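PDB 3JPZ: lombricine kinase from Urechis caupo, which catalyses the reversible transfer of a phosphoryl group between ATP and the guanidino compound lombricine, as a phosphagen kinase related to creatine kinase. Local coordinates for residues H283-Q288 with A316-Y321; D297-L302 with K345-M350. All coordinates share one frame; numbering follows the deposited sequence.

Contact 1: H283-Q288 with A316-Y321; sequences HVQLHQ and AVDDVY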
loop_
_atom_site.group_PDB
_atom_site.type_symbol
_atom_site.label_atom_id
_atom_site.label_comp_id
_atom_site.label_asym_id
_atom_site.label_seq_id
_atom_site.Cartn_x
_atom_site.Cartn_y
_atom_site.Cartn_z
ATOM N N HIS A 283 31.650 2.715 -10.993
ATOM C CA HIS A 283 32.180 2.865 -9.654
ATOM C C HIS A 283 33.579 3.386 -9.856
ATOM O O HIS A 283 34.357 2.775 -10.568
ATOM C CB HIS A 283 32.198 1.522 -8.935
ATOM C CG HIS A 283 30.876 1.142 -8.357
ATOM N ND1 HIS A 283 30.730 0.117 -7.450
ATOM C CD2 HIS A 283 29.644 1.669 -8.534
ATOM C CE1 HIS A 283 29.459 0.020 -7.102
ATOM N NE2 HIS A 283 28.780 0.952 -7.743
ATOM N N VAL A 284 33.902 4.527 -9.263
ATOM C CA VAL A 284 35.218 5.111 -9.479
ATOM C C VAL A 284 35.843 5.600 -8.181
ATOM O O VAL A 284 35.207 6.288 -7.379
ATOM C CB VAL A 284 35.169 6.251 -10.529
ATOM C CG1 VAL A 284 34.139 7.294 -10.148
ATOM C CG2 VAL A 284 36.555 6.871 -10.705
ATOM N N GLN A 285 37.103 5.227 -7.986
ATOM C CA GLN A 285 37.834 5.577 -6.783
ATOM C C GLN A 285 38.438 6.975 -6.890
ATOM O O GLN A 285 39.159 7.281 -7.840
ATOM C CB GLN A 285 38.930 4.546 -6.542
ATOM C CG GLN A 285 39.540 4.590 -5.152
ATOM C CD GLN A 285 40.396 3.380 -4.873
ATOM O OE1 GLN A 285 40.322 2.789 -3.797
ATOM N NE2 GLN A 285 41.205 2.994 -5.850
ATOM N N LEU A 286 38.150 7.809 -5.895
ATOM C CA LEU A 286 38.574 9.195 -5.887
ATOM C C LEU A 286 39.091 9.579 -4.508
ATOM O O LEU A 286 38.464 10.353 -3.795
ATOM C CB LEU A 286 37.392 10.093 -6.245
ATOM C CG LEU A 286 36.725 9.813 -7.591
ATOM C CD1 LEU A 286 35.434 10.605 -7.718
ATOM C CD2 LEU A 286 37.680 10.136 -8.728
ATOM N N HIS A 287 40.238 9.038 -4.135
ATOM C CA HIS A 287 40.785 9.293 -2.809
ATOM C C HIS A 287 40.912 10.786 -2.540
ATOM O O HIS A 287 40.380 11.299 -1.566
ATOM C CB HIS A 287 42.146 8.611 -2.654
ATOM C CG HIS A 287 42.077 7.115 -2.674
ATOM N ND1 HIS A 287 41.342 6.391 -1.759
ATOM C CD2 HIS A 287 42.663 6.205 -3.489
ATOM C CE1 HIS A 287 41.471 5.101 -2.016
ATOM N NE2 HIS A 287 42.271 4.962 -3.057
ATOM N N GLN A 288 41.597 11.484 -3.430
ATOM C CA GLN A 288 41.972 12.870 -3.198
ATOM C C GLN A 288 40.840 13.822 -3.523
ATOM O O GLN A 288 40.603 14.789 -2.806
ATOM C CB GLN A 288 43.196 13.219 -4.043
ATOM C CG GLN A 288 44.427 12.438 -3.653
ATOM C CD GLN A 288 44.628 12.437 -2.156
ATOM O OE1 GLN A 288 44.772 13.493 -1.540
ATOM N NE2 GLN A 288 44.620 11.250 -1.554
ATOM N N ALA A 316 30.889 5.571 0.514
ATOM C CA ALA A 316 31.806 5.408 -0.594
ATOM C C ALA A 316 32.978 4.597 -0.062
ATOM O O ALA A 316 34.009 5.140 0.321
ATOM C CB ALA A 316 32.269 6.755 -1.116
ATOM N N VAL A 317 32.781 3.290 0.007
ATOM C CA VAL A 317 33.793 2.385 0.523
ATOM C C VAL A 317 35.115 2.534 -0.218
ATOM O O VAL A 317 35.194 2.301 -1.420
ATOM C CB VAL A 317 33.330 0.921 0.410
ATOM C CG1 VAL A 317 34.288 0.023 1.154
ATOM C CG2 VAL A 317 31.901 0.768 0.949
ATOM N N ASP A 318 36.154 2.923 0.513
ATOM C CA ASP A 318 37.474 3.088 -0.080
ATOM C C ASP A 318 37.448 4.210 -1.112
ATOM O O ASP A 318 38.165 4.172 -2.107
ATOM C CB ASP A 318 37.914 1.785 -0.747
ATOM C CG ASP A 318 39.420 1.589 -0.716
ATOM O OD1 ASP A 318 40.135 2.490 -0.228
ATOM O OD2 ASP A 318 39.889 0.525 -1.178
ATOM N N ASP A 319 36.603 5.201 -0.859
ATOM C CA ASP A 319 36.479 6.371 -1.703
ATOM C C ASP A 319 36.048 6.004 -3.112
ATOM O O ASP A 319 36.377 6.711 -4.065
ATOM C CB ASP A 319 37.799 7.138 -1.724
ATOM C CG ASP A 319 38.234 7.552 -0.345
ATOM O OD1 ASP A 319 37.345 7.706 0.519
ATOM O OD2 ASP A 319 39.451 7.709 -0.119
ATOM N N VAL A 320 35.316 4.905 -3.236
ATOM C CA VAL A 320 34.713 4.528 -4.508
ATOM C C VAL A 320 33.274 5.045 -4.557
ATOM O O VAL A 320 32.434 4.669 -3.739
ATOM C CB VAL A 320 34.696 3.016 -4.707
ATOM C CG1 VAL A 320 34.020 2.669 -6.033
ATOM C CG2 VAL A 320 36.126 2.450 -4.653
ATOM N N TYR A 321 33.007 5.926 -5.504
ATOM C CA TYR A 321 31.682 6.494 -5.660
ATOM C C TYR A 321 30.987 5.943 -6.889
ATOM O O TYR A 321 31.606 5.709 -7.921
ATOM C CB TYR A 321 31.771 8.000 -5.773
ATOM C CG TYR A 321 32.299 8.648 -4.535
ATOM C CD1 TYR A 321 33.661 8.715 -4.292
ATOM C CD2 TYR A 321 31.438 9.182 -3.601
ATOM C CE1 TYR A 321 34.145 9.307 -3.157
ATOM C CE2 TYR A 321 31.913 9.769 -2.461
ATOM C CZ TYR A 321 33.265 9.836 -2.247
ATOM O OH TYR A 321 33.734 10.429 -1.106
#

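Contact 2: D297-L302 with K345-M350; sequences DIVVAL and KKLIDM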
loop_
_atom_site.group_PDB
_atom_site.type_symbol
_atom_site.label_atom_id
_atom_site.label_comp_id
_atom_site.label_asym_id
_atom_site.label_seq_id
_atom_site.Cartn_x
_atom_site.Cartn_y
_atom_site.Cartn_z
ATOM N N ASP A 297 30.695 20.507 -6.200
ATOM C CA ASP A 297 30.549 21.463 -7.280
ATOM C C ASP A 297 30.854 20.762 -8.600
ATOM O O ASP A 297 30.130 20.914 -9.576
ATOM C CB ASP A 297 31.523 22.642 -7.119
ATOM C CG ASP A 297 31.717 23.079 -5.664
ATOM O OD1 ASP A 297 31.783 22.226 -4.748
ATOM O OD2 ASP A 297 31.840 24.301 -5.441
ATOM N N ILE A 298 31.938 19.993 -8.608
ATOM C CA ILE A 298 32.473 19.395 -9.823
ATOM C C ILE A 298 31.505 18.375 -10.403
ATOM O O ILE A 298 31.232 18.360 -11.603
ATOM C CB ILE A 298 33.827 18.725 -9.533
ATOM C CG1 ILE A 298 34.901 19.804 -9.338
ATOM C CG2 ILE A 298 34.206 17.775 -10.656
ATOM C CD1 ILE A 298 36.056 19.387 -8.455
ATOM N N VAL A 299 30.990 17.521 -9.535
ATOM C CA VAL A 299 30.059 16.492 -9.956
ATOM C C VAL A 299 28.780 17.096 -10.535
ATOM O O VAL A 299 28.291 16.642 -11.568
ATOM C CB VAL A 299 29.707 15.577 -8.791
ATOM C CG1 VAL A 299 28.535 14.689 -9.152
ATOM C CG2 VAL A 299 30.918 14.742 -8.410
ATOM N N VAL A 300 28.239 18.114 -9.870
ATOM C CA VAL A 300 27.044 18.788 -10.372
ATOM C C VAL A 300 27.364 19.441 -11.708
ATOM O O VAL A 300 26.639 19.280 -12.682
ATOM C CB VAL A 300 26.522 19.858 -9.388
ATOM C CG1 VAL A 300 25.525 20.789 -10.084
ATOM C CG2 VAL A 300 25.876 19.207 -8.194
ATOM N N ALA A 301 28.469 20.169 -11.746
ATOM C CA ALA A 301 28.884 20.853 -12.957
ATOM C C ALA A 301 29.021 19.865 -14.116
ATOM O O ALA A 301 28.824 20.229 -15.268
ATOM C CB ALA A 301 30.197 21.585 -12.725
ATOM N N LEU A 302 29.348 18.615 -13.810
ATOM C CA LEU A 302 29.543 17.616 -14.856
ATOM C C LEU A 302 28.241 16.939 -15.271
ATOM O O LEU A 302 28.248 16.034 -16.105
ATOM C CB LEU A 302 30.556 16.567 -14.402
ATOM C CG LEU A 302 31.992 17.076 -14.261
ATOM C CD1 LEU A 302 32.917 15.987 -13.728
ATOM C CD2 LEU A 302 32.488 17.607 -15.588
ATOM N N LYS A 345 36.233 10.778 -16.932
ATOM C CA LYS A 345 37.597 11.035 -17.357
ATOM C C LYS A 345 38.132 12.304 -16.681
ATOM O O LYS A 345 39.277 12.347 -16.256
ATOM C CB LYS A 345 37.646 11.160 -18.880
ATOM C CG LYS A 345 39.005 11.532 -19.456
ATOM C CD LYS A 345 40.086 10.562 -19.030
ATOM C CE LYS A 345 41.360 10.741 -19.837
ATOM N NZ LYS A 345 41.864 12.135 -19.775
ATOM N N LYS A 346 37.297 13.331 -16.576
ATOM C CA LYS A 346 37.707 14.575 -15.920
ATOM C C LYS A 346 37.956 14.355 -14.433
ATOM O O LYS A 346 38.926 14.872 -13.874
ATOM C CB LYS A 346 36.656 15.681 -16.115
ATOM C CG LYS A 346 36.402 16.027 -17.583
ATOM C CD LYS A 346 35.441 17.200 -17.756
ATOM C CE LYS A 346 34.826 17.205 -19.161
ATOM N NZ LYS A 346 33.675 18.147 -19.303
ATOM N N LEU A 347 37.063 13.608 -13.791
ATOM C CA LEU A 347 37.216 13.270 -12.390
ATOM C C LEU A 347 38.574 12.622 -12.170
ATOM O O LEU A 347 39.305 12.980 -11.248
ATOM C CB LEU A 347 36.096 12.333 -11.944
ATOM C CG LEU A 347 34.707 12.971 -11.924
ATOM C CD1 LEU A 347 33.601 11.924 -11.842
ATOM C CD2 LEU A 347 34.594 13.970 -10.790
ATOM N N ILE A 348 38.911 11.676 -13.039
ATOM C CA ILE A 348 40.196 10.987 -12.973
ATOM C C ILE A 348 41.370 11.936 -13.223
ATOM O O ILE A 348 42.373 11.861 -12.529
ATOM C CB ILE A 348 40.253 9.824 -13.985
ATOM C CG1 ILE A 348 39.296 8.706 -13.563
ATOM C CG2 ILE A 348 41.669 9.278 -14.093
ATOM C CD1 ILE A 348 38.979 7.726 -14.674
ATOM N N ASP A 349 41.240 12.824 -14.210
ATOM C CA ASP A 349 42.268 13.828 -14.482
ATOM C C ASP A 349 42.563 14.635 -13.214
ATOM O O ASP A 349 43.709 14.928 -12.893
ATOM C CB ASP A 349 41.830 14.786 -15.596
ATOM C CG ASP A 349 41.776 14.127 -16.959
ATOM O OD1 ASP A 349 42.281 12.997 -17.102
ATOM O OD2 ASP A 349 41.230 14.751 -17.893
ATOM N N MET A 350 41.515 14.986 -12.486
ATOM C CA MET A 350 41.682 15.791 -11.280
ATOM C C MET A 350 42.281 14.941 -10.180
ATOM O O MET A 350 43.110 15.410 -9.399
ATOM C CB MET A 350 40.344 16.348 -10.817
ATOM C CG MET A 350 39.692 17.292 -11.792
ATOM S SD MET A 350 38.024 17.698 -11.247
ATOM C CE MET A 350 37.597 18.989 -12.398
#

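Contact 1: H283-Q288 with A316-Y321
His287 turns the ND1 edge of its ring to the carboxylate of Asp319. Its CB lies 3.8 Å from Asp319 OD2. CG stands anti to the carbonyl carbon, beside the backbone N (chi1 -66°), which presents the ND1-CE1 edge to two aspartates. ND1 donates a hydrogen bond of 2.8 Å to Asp319 OD2; the carboxylate oxygen lies near the ring plane and is met on its anti side, with ring and carboxylate planes 75° apart. Next round the ring, CE1 comes to 3.4 Å from Asp318 OD1, also at the ring edge, while Gln285 CG packs against one face.

Next to it, backbone bonds join the two strands and run on into the loop. Val284 and Tyr321 form an antiparallel hydrogen-bonded pair, each N donating to the other's O at 2.9 Å; past the strand end, Leu286 N reaches Asp319 O at 2.8 Å. Beta-branched Val320, well suited to a strand, forms a non-hydrogen-bonded pair with Gln285; its CG1 meets His283 CB at 3.6 Å. Tyr321, on the face it shares with Val284, has its CD1 4.3 Å from Leu286 CD1.

A histidine–carboxylate bond thus ties the loop after one strand to the turn before its antiparallel neighbour, in the eight-stranded sheet of the phosphagen kinase catalytic domain; His283 belongs to the predicted ATP site.

Contact 2: D297-L302 with K345-M350
Leu347 and Ile298 meet near the middle of this helix pair, their side chains sliding past each other in opposite directions, with Leu347 CD2 3.8 Å from Ile298 CG2. The same CD2 reaches Leu302 CD1 at 3.9 Å and, more distantly, Val299 CG2 at 4.4 Å, so one methyl serves three residues. Leucine suits this place because its branch carries that methyl out to where the three come together.

One turn along, Met350 and Ile298 meet tip to tip, SD lying 3.8 Å from CD1. The extended methionine chain (chi2 172°) carries SD out to the isoleucine, and chi3 of 171° keeps CE extended beyond it, beside Ile298 CG2. At the other end Lys346 crosses Leu302 obliquely: its CD lies 3.7 Å from Leu302 CD2. The long aliphatic part of the lysine can cover the leucine while the amine stays at the exposed margin.

The two helices set most of these positions; Leu302 stands just beyond the end of its helix. The short segments run nearly antiparallel, at 156°, with axes 11.2 Å apart, so that fairly large side chains fill the space between them. Around them, Leu289 touches Leu347 and Met350, Pro365 touches Leu302 and Met350, and Leu304 of the neighbouring strand touches Val299 and Leu347.

All the touching atoms bar the lysine amine are carbon or sulfur. The association therefore rests on shape fit and the burial of apolar surface, with little directional bonding to fix the angle between the helices.

In the fold
The centres of the two contacts lie 13 Å apart, on the same side of the chain's centre and within the catalytic domain. Along the chain their segments alternate: 283-288, 297-302, 316-321, 345-350. Strand 279-285 is followed by helix 295-301, and strand 320-325 by helix 333-355, so contact 1 joins the two strands and contact 2 the two helices that succeed them. The contacts touch where Leu286 CD2, just past the strand, packs 4.1 Å from Leu347 O. Sheet and helices thus pack as one unit of the mixed alpha and beta domain. Contact 1 adjoins the nucleotide site through His283, beside Thr309 and Ser115; in contact 2 the Leu347 side chain lies about 7 Å from that of Val282, of the predicted ATP site.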